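Local atomic coordinates of putative flavoprotein (Bacteroides eggerthii, PDB entry 4ICI), a protein that binds flavin mononucleotide in a flavodoxin-like fold and probably takes part in electron transfer. Residues 82-85 with 86-90; 140-144 with 145-149. All blocks are in the same frame, centred on the assembly; numbering follows the deposited sequence.

Contact 1 (82-85 with 86-90)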
ATOM      1  N   LYS A  82      12.753  -4.718  -2.719  1.00 16.86           N
ATOM      2  CA  LYS A  82      12.655  -6.012  -2.065  1.00 16.63           C
ATOM      3  C   LYS A  82      13.282  -7.083  -2.958  1.00 18.48           C
ATOM      4  O   LYS A  82      12.699  -7.512  -3.963  1.00 18.30           O
ATOM      5  CB  LYS A  82      11.181  -6.331  -1.757  1.00 16.86           C
ATOM      6  CG  LYS A  82      10.982  -7.578  -0.897  1.00 19.06           C
ATOM      7  CD  LYS A  82      11.479  -7.377   0.514  1.00 20.07           C
ATOM      8  CE  LYS A  82      11.030  -8.446   1.475  1.00 25.24           C
ATOM      9  NZ  LYS A  82      12.137  -9.351   1.823  1.00 26.42           N
ATOM     10  N   GLU A  83      14.474  -7.524  -2.590  1.00 22.30           N
ATOM     11  CA  GLU A  83      15.269  -8.343  -3.517  1.00 24.53           C
ATOM     12  C   GLU A  83      14.691  -9.739  -3.807  1.00 24.03           C
ATOM     13  O   GLU A  83      14.838 -10.268  -4.914  1.00 25.23           O
ATOM     14  CB  GLU A  83      16.698  -8.468  -2.989  1.00 27.11           C
ATOM     15  CG  GLU A  83      17.414  -7.113  -2.883  1.00 33.82           C
ATOM     16  N   ASN A  84      14.036 -10.327  -2.814  1.00 22.51           N
ATOM     17  CA  ASN A  84      13.437 -11.670  -2.961  1.00 22.20           C
ATOM     18  C   ASN A  84      11.951 -11.642  -3.320  1.00 20.96           C
ATOM     19  O   ASN A  84      11.231 -12.594  -3.034  1.00 20.75           O
ATOM     20  CB  ASN A  84      13.598 -12.469  -1.658  1.00 21.70           C
ATOM     21  CG  ASN A  84      12.770 -11.898  -0.507  1.00 23.44           C
ATOM     22  OD1 ASN A  84      12.364 -10.704  -0.531  1.00 24.19           O
ATOM     23  ND2 ASN A  84      12.484 -12.743   0.498  1.00 23.55           N
ATOM     24  N   ILE A  85      11.491 -10.546  -3.922  1.00 19.00           N
ATOM     25  CA  ILE A  85      10.074 -10.398  -4.273  1.00 18.01           C
ATOM     26  C   ILE A  85       9.534 -11.609  -5.049  1.00 19.06           C
ATOM     27  O   ILE A  85       8.361 -11.977  -4.890  1.00 18.22           O
ATOM     28  CB  ILE A  85       9.827  -9.054  -5.057  1.00 18.90           C
ATOM     29  CG1 ILE A  85       8.328  -8.782  -5.276  1.00 22.68           C
ATOM     30  CG2 ILE A  85      10.604  -9.036  -6.385  1.00 22.07           C
ATOM     31  CD1 ILE A  85       7.604  -8.407  -4.042  1.00 20.53           C
ATOM     32  N   GLY A  86      10.383 -12.239  -5.866  1.00 19.67           N
ATOM     33  CA  GLY A  86       9.980 -13.397  -6.659  1.00 20.85           C
ATOM     34  C   GLY A  86       9.427 -14.570  -5.868  1.00 19.77           C
ATOM     35  O   GLY A  86       8.613 -15.332  -6.390  1.00 21.78           O
ATOM     36  N   THR A  87       9.839 -14.699  -4.609  1.00 19.33           N
ATOM     37  CA  THR A  87       9.462 -15.838  -3.761  1.00 19.83           C
ATOM     38  C   THR A  87       8.015 -15.780  -3.226  1.00 19.58           C
ATOM     39  O   THR A  87       7.477 -16.789  -2.738  1.00 20.88           O
ATOM     40  CB  THR A  87      10.411 -15.983  -2.560  1.00 20.87           C
ATOM     41  OG1 THR A  87      10.242 -14.916  -1.617  1.00 22.12           O
ATOM     42  CG2 THR A  87      11.864 -16.054  -3.029  1.00 22.91           C
ATOM     43  N   TYR A  88       7.378 -14.610  -3.306  1.00 16.05           N
ATOM     44  CA  TYR A  88       6.078 -14.431  -2.656  1.00 14.18           C
ATOM     45  C   TYR A  88       4.931 -14.792  -3.577  1.00 15.23           C
ATOM     46  O   TYR A  88       4.956 -14.498  -4.761  1.00 18.06           O
ATOM     47  CB  TYR A  88       5.912 -13.005  -2.116  1.00 14.51           C
ATOM     48  CG  TYR A  88       6.922 -12.677  -1.044  1.00 14.35           C
ATOM     49  CD1 TYR A  88       6.735 -13.088   0.267  1.00 15.06           C
ATOM     50  CD2 TYR A  88       8.088 -11.971  -1.348  1.00 15.23           C
ATOM     51  CE1 TYR A  88       7.692 -12.815   1.259  1.00 13.93           C
ATOM     52  CE2 TYR A  88       9.037 -11.704  -0.376  1.00 15.88           C
ATOM     53  CZ  TYR A  88       8.844 -12.125   0.929  1.00 16.30           C
ATOM     54  OH  TYR A  88       9.798 -11.842   1.900  1.00 17.94           O
ATOM     55  N   ASP A  89       3.911 -15.407  -2.985  1.00 14.59           N
ATOM     56  CA  ASP A  89       2.672 -15.739  -3.679  1.00 15.48           C
ATOM     57  C   ASP A  89       1.627 -14.635  -3.559  1.00 14.99           C
ATOM     58  O   ASP A  89       0.813 -14.452  -4.456  1.00 14.95           O
ATOM     59  CB  ASP A  89       2.066 -17.017  -3.104  1.00 16.95           C
ATOM     60  CG  ASP A  89       2.993 -18.197  -3.190  1.00 20.84           C
ATOM     61  OD1 ASP A  89       3.322 -18.559  -4.332  1.00 24.82           O
ATOM     62  OD2 ASP A  89       3.424 -18.728  -2.125  1.00 23.39           O
ATOM     63  N   VAL A  90       1.614 -13.943  -2.422  1.00 12.96           N
ATOM     64  CA  VAL A  90       0.618 -12.913  -2.118  1.00 13.07           C
ATOM     65  C   VAL A  90       1.397 -11.683  -1.654  1.00 11.49           C
ATOM     66  O   VAL A  90       2.309 -11.795  -0.805  1.00 12.42           O
ATOM     67  CB  VAL A  90      -0.300 -13.374  -0.990  1.00 13.95           C
ATOM     68  CG1 VAL A  90      -1.277 -12.295  -0.580  1.00 14.11           C
ATOM     69  CG2 VAL A  90      -1.021 -14.702  -1.368  1.00 15.93           C
TER
HETATM   70  O   HOH W   1      13.207 -11.787  -6.567  1.00 30.42           O
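Lys82 reaches across to Tyr88 with the far end of its side chain, the two running at about a right angle to each other. The bend at chi2 (69°) brings Lys82 CE to 3.6 Å from Tyr88 OH, and a further bend at chi4 turns NZ into a weak hydrogen bond with the same hydroxyl. A firmer bond ties Lys82 NZ to the side-chain oxygen of Asn84, at 2.7 Å from OD1. Glu83 enters through its backbone: a water donates to its O and accepts from the N-H of Gly86. These residues form a type I turn, Lys82 to Ile85, that runs into a short 3-10 segment just ahead of strand 90-96, one of the parallel strands of the flavodoxin-like sheet. Asn84 works with both ends. Its CG sits between the backbone N and the carbonyl carbon (chi1 68°), with the amide plane nearly perpendicular to the Tyr88 ring; Asn84 ND2 donates to Tyr88 OH at 3.2 Å, the phenol oxygen tilted out of the amide plane. That hydroxyl is also hydrogen-bonded to Asp41. The backbone oxygen of Asn84 is gripped twice by Thr87: OG1 comes in the carbonyl plane at 2.9 Å, while N approaches from above that plane at 3.0 Å. Thr87 OG1 is hydrogen-bonded to Lys15 as well, and lies over one face of the Tyr88 ring, toward its rim. Ile85 offers its O to the N-H of Tyr88 over 3.2 Å, in a nearly straight bond (170°), and that oxygen also stands near the tyrosine ring plane, at its edge. The isoleucine side chain only grazes the ring, CD1 lying 4.5 Å from Tyr88 CD2.

Contact 2 (140-144 with 145-149)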
ATOM      1  N   LYS A 140      -7.274  -0.161 -12.301  1.00 10.80           N
ATOM      2  CA  LYS A 140      -7.344   0.327 -13.671  1.00 10.20           C
ATOM      3  C   LYS A 140      -5.973   0.672 -14.243  1.00  9.73           C
ATOM      4  O   LYS A 140      -5.738   0.549 -15.444  1.00 11.86           O
ATOM      5  CB  LYS A 140      -8.288   1.517 -13.775  1.00 10.95           C
ATOM      6  CG  LYS A 140      -9.762   1.176 -13.569  1.00 13.15           C
ATOM      7  CD  LYS A 140     -10.636   2.423 -13.599  1.00 16.41           C
ATOM      8  CE  LYS A 140     -12.111   2.110 -13.490  1.00 20.83           C
ATOM      9  NZ  LYS A 140     -12.586   1.356 -14.706  1.00 21.15           N
ATOM     10  N   THR A 141      -5.072   1.133 -13.381  1.00 10.26           N
ATOM     11  CA  THR A 141      -3.705   1.463 -13.819  1.00  9.98           C
ATOM     12  C   THR A 141      -2.871   0.212 -14.136  1.00 10.23           C
ATOM     13  O   THR A 141      -2.066   0.207 -15.076  1.00 11.48           O
ATOM     14  CB  THR A 141      -2.962   2.307 -12.749  1.00 10.08           C
ATOM     15  OG1 THR A 141      -3.761   3.441 -12.399  1.00 10.72           O
ATOM     16  CG2 THR A 141      -1.592   2.765 -13.268  1.00 11.07           C
ATOM     17  N   TYR A 142      -3.112  -0.859 -13.379  1.00  9.66           N
ATOM     18  CA  TYR A 142      -2.317  -2.095 -13.476  1.00 10.31           C
ATOM     19  C   TYR A 142      -3.248  -3.288 -13.685  1.00 11.09           C
ATOM     20  O   TYR A 142      -3.346  -4.195 -12.841  1.00 11.19           O
ATOM     21  CB  TYR A 142      -1.464  -2.279 -12.247  1.00 10.96           C
ATOM     22  CG  TYR A 142      -0.564  -1.086 -12.002  1.00  9.63           C
ATOM     23  CD1 TYR A 142       0.485  -0.803 -12.850  1.00 11.45           C
ATOM     24  CD2 TYR A 142      -0.778  -0.237 -10.916  1.00 10.34           C
ATOM     25  CE1 TYR A 142       1.285   0.334 -12.663  1.00 11.16           C
ATOM     26  CE2 TYR A 142       0.009   0.881 -10.713  1.00 11.16           C
ATOM     27  CZ  TYR A 142       1.053   1.158 -11.586  1.00  9.97           C
ATOM     28  OH  TYR A 142       1.839   2.268 -11.397  1.00 11.47           O
ATOM     29  N   PRO A 143      -3.947  -3.314 -14.820  1.00 10.95           N
ATOM     30  CA  PRO A 143      -5.011  -4.305 -14.990  1.00 11.74           C
ATOM     31  C   PRO A 143      -4.532  -5.729 -15.226  1.00 11.99           C
ATOM     32  O   PRO A 143      -5.340  -6.663 -15.098  1.00 14.54           O
ATOM     33  CB  PRO A 143      -5.761  -3.787 -16.226  1.00 13.05           C
ATOM     34  CG  PRO A 143      -4.713  -3.096 -17.006  1.00 13.21           C
ATOM     35  CD  PRO A 143      -3.972  -2.354 -15.920  1.00 11.51           C
ATOM     36  N   ASP A 144      -3.254  -5.903 -15.542  1.00 11.64           N
ATOM     37  CA  ASP A 144      -2.693  -7.239 -15.733  1.00 12.76           C
ATOM     38  C   ASP A 144      -2.430  -7.961 -14.440  1.00 13.92           C
ATOM     39  O   ASP A 144      -2.246  -9.171 -14.444  1.00 16.97           O
ATOM     40  CB  ASP A 144      -1.394  -7.208 -16.533  1.00 14.53           C
ATOM     41  CG  ASP A 144      -1.575  -6.786 -17.947  1.00 17.64           C
ATOM     42  OD1 ASP A 144      -2.487  -7.245 -18.638  1.00 19.31           O
ATOM     43  OD2 ASP A 144      -0.752  -5.972 -18.407  1.00 25.91           O
ATOM     44  N   LEU A 145      -2.418  -7.245 -13.314  1.00 11.78           N
ATOM     45  CA  LEU A 145      -2.238  -7.898 -12.022  1.00 12.29           C
ATOM     46  C   LEU A 145      -3.494  -8.553 -11.504  1.00 10.88           C
ATOM     47  O   LEU A 145      -4.611  -8.153 -11.852  1.00 12.51           O
ATOM     48  CB  LEU A 145      -1.705  -6.896 -10.971  1.00 11.57           C
ATOM     49  CG  LEU A 145      -0.412  -6.189 -11.365  1.00 11.23           C
ATOM     50  CD1 LEU A 145       0.048  -5.244 -10.230  1.00 13.17           C
ATOM     51  CD2 LEU A 145       0.687  -7.208 -11.714  1.00 14.51           C
ATOM     52  N   ASN A 146      -3.292  -9.544 -10.633  1.00 11.30           N
ATOM     53  CA  ASN A 146      -4.417 -10.262 -10.015  1.00 10.92           C
ATOM     54  C   ASN A 146      -4.837  -9.579  -8.709  1.00 11.02           C
ATOM     55  O   ASN A 146      -4.422  -9.967  -7.624  1.00 12.98           O
ATOM     56  CB  ASN A 146      -4.097 -11.732  -9.784  1.00 12.35           C
ATOM     57  CG  ASN A 146      -5.263 -12.481  -9.174  1.00 11.69           C
ATOM     58  OD1 ASN A 146      -6.407 -12.120  -9.407  1.00 13.42           O
ATOM     59  ND2 ASN A 146      -4.971 -13.510  -8.366  1.00 15.25           N
ATOM     60  N   TRP A 147      -5.633  -8.532  -8.846  1.00 11.39           N
ATOM     61  CA  TRP A 147      -6.089  -7.732  -7.707  1.00  9.95           C
ATOM     62  C   TRP A 147      -7.247  -8.384  -7.004  1.00 10.38           C
ATOM     63  O   TRP A 147      -8.180  -8.861  -7.644  1.00 13.47           O
ATOM     64  CB  TRP A 147      -6.548  -6.367  -8.177  1.00 11.01           C
ATOM     65  CG  TRP A 147      -5.448  -5.490  -8.699  1.00  9.76           C
ATOM     66  CD1 TRP A 147      -5.132  -5.252  -9.998  1.00 10.04           C
ATOM     67  CD2 TRP A 147      -4.588  -4.665  -7.921  1.00  9.91           C
ATOM     68  NE1 TRP A 147      -4.100  -4.377 -10.081  1.00 11.01           N
ATOM     69  CE2 TRP A 147      -3.734  -3.994  -8.816  1.00  9.43           C
ATOM     70  CE3 TRP A 147      -4.412  -4.461  -6.548  1.00 10.95           C
ATOM     71  CZ2 TRP A 147      -2.758  -3.090  -8.384  1.00 10.82           C
ATOM     72  CZ3 TRP A 147      -3.448  -3.573  -6.124  1.00 11.26           C
ATOM     73  CH2 TRP A 147      -2.637  -2.899  -7.030  1.00 10.84           C
ATOM     74  N   LYS A 148      -7.199  -8.374  -5.685  1.00 10.20           N
ATOM     75  CA  LYS A 148      -8.342  -8.726  -4.856  1.00 10.90           C
ATOM     76  C   LYS A 148      -8.753  -7.535  -4.044  1.00 10.95           C
ATOM     77  O   LYS A 148      -8.010  -6.561  -3.951  1.00 12.31           O
ATOM     78  CB  LYS A 148      -8.037  -9.943  -3.986  1.00 11.33           C
ATOM     79  CG  LYS A 148      -7.802 -11.261  -4.761  1.00 15.42           C
ATOM     80  CD  LYS A 148      -7.695 -12.497  -3.856  1.00 19.31           C
ATOM     81  CE  LYS A 148      -7.770 -13.818  -4.643  1.00 21.91           C
ATOM     82  NZ  LYS A 148      -7.732 -15.050  -3.764  1.00 20.80           N
ATOM     83  N   GLU A 149      -9.946  -7.607  -3.458  1.00 11.25           N
ATOM     84  CA  GLU A 149     -10.518  -6.508  -2.721  0.65 10.53           C
ATOM     85  C   GLU A 149      -9.806  -6.330  -1.378  1.00 10.69           C
ATOM     86  O   GLU A 149      -9.624  -7.293  -0.616  1.00 12.18           O
ATOM     87  CB  GLU A 149     -12.013  -6.759  -2.511  0.65 12.03           C
ATOM     88  CG  GLU A 149     -12.822  -6.670  -3.802  0.65 15.39           C
ATOM     89  CD  GLU A 149     -12.885  -5.267  -4.329  0.65 21.64           C
ATOM     90  OE1 GLU A 149     -13.354  -4.393  -3.581  0.65 24.01           O
ATOM     91  OE2 GLU A 149     -12.460  -5.053  -5.493  0.65 29.59           O
TER
HETATM   92  O   HOH W   2      -7.001  -6.905 -12.709  1.00 30.55           O
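The indole of Trp147 presents its edge to the backbone of Tyr142, with the carbonyl carbon and oxygen of Tyr142 and a water near the ring plane. NE1 donates to Tyr142 O over 2.9 Å, and the acceptor lies only 5° out of the plane of the indole. The phenol ring of Tyr142 carries the Thr141 methyl CG2 on one face, offset toward the rim, while Trp147 CZ2 approaches that ring obliquely. With CG beside the backbone N (chi1 -56°), the phenol passes the indole and runs on toward Glu111, and Tyr142 CB is left 4.2 Å from Trp147 CZ2. At the far end its OH is hydrogen-bonded to Glu111 and Asn107.

Tyr142 O takes a second donor, Leu145 N at 3.2 Å, which closes the type I turn from Tyr142 to Leu145. The two N-H groups come from opposite faces of the carbonyl plane, so this one oxygen is held by both the turn and the indole. Leu145 CD1 then packs against Tyr142 CB at 3.9 Å, and the side chains of Tyr142, Leu145 and Trp147 all touch Ile110 of helix 104-112. The water at the indole edge lies within hydrogen-bonding distance of Pro143 O and Leu145 O. Tyr142 is the first residue to leave the helical path after helix 132-141, and Asn146 centres an inverse gamma turn as the chain enters strand 146-152. The arrangement is the return connection from helix to strand in a beta-alpha-beta crossover of the flavodoxin-like fold, here delivering the chain to an outermost strand of the parallel sheet.

Overall arrangement
Contact 1 precedes contact 2 along the chain, and the two lie apart, with centres about 17 Å and nearest atoms about 7 Å from each other. Both are connections that lead into strands of the same five-stranded parallel sheet: residues 82-90 end the long loop after helix 64-70 and start the central strand 90-96, while residues 140-149 join helix 132-141 to the outermost strand 146-152. Between those two strands runs strand 119-125. Helix 104-112, which follows strand 90-96 in the chain, lies against contact 2. Both are surface turns at the starting ends of parallel strands; in flavodoxin-like folds the FMN sits at the opposite, carboxyl ends.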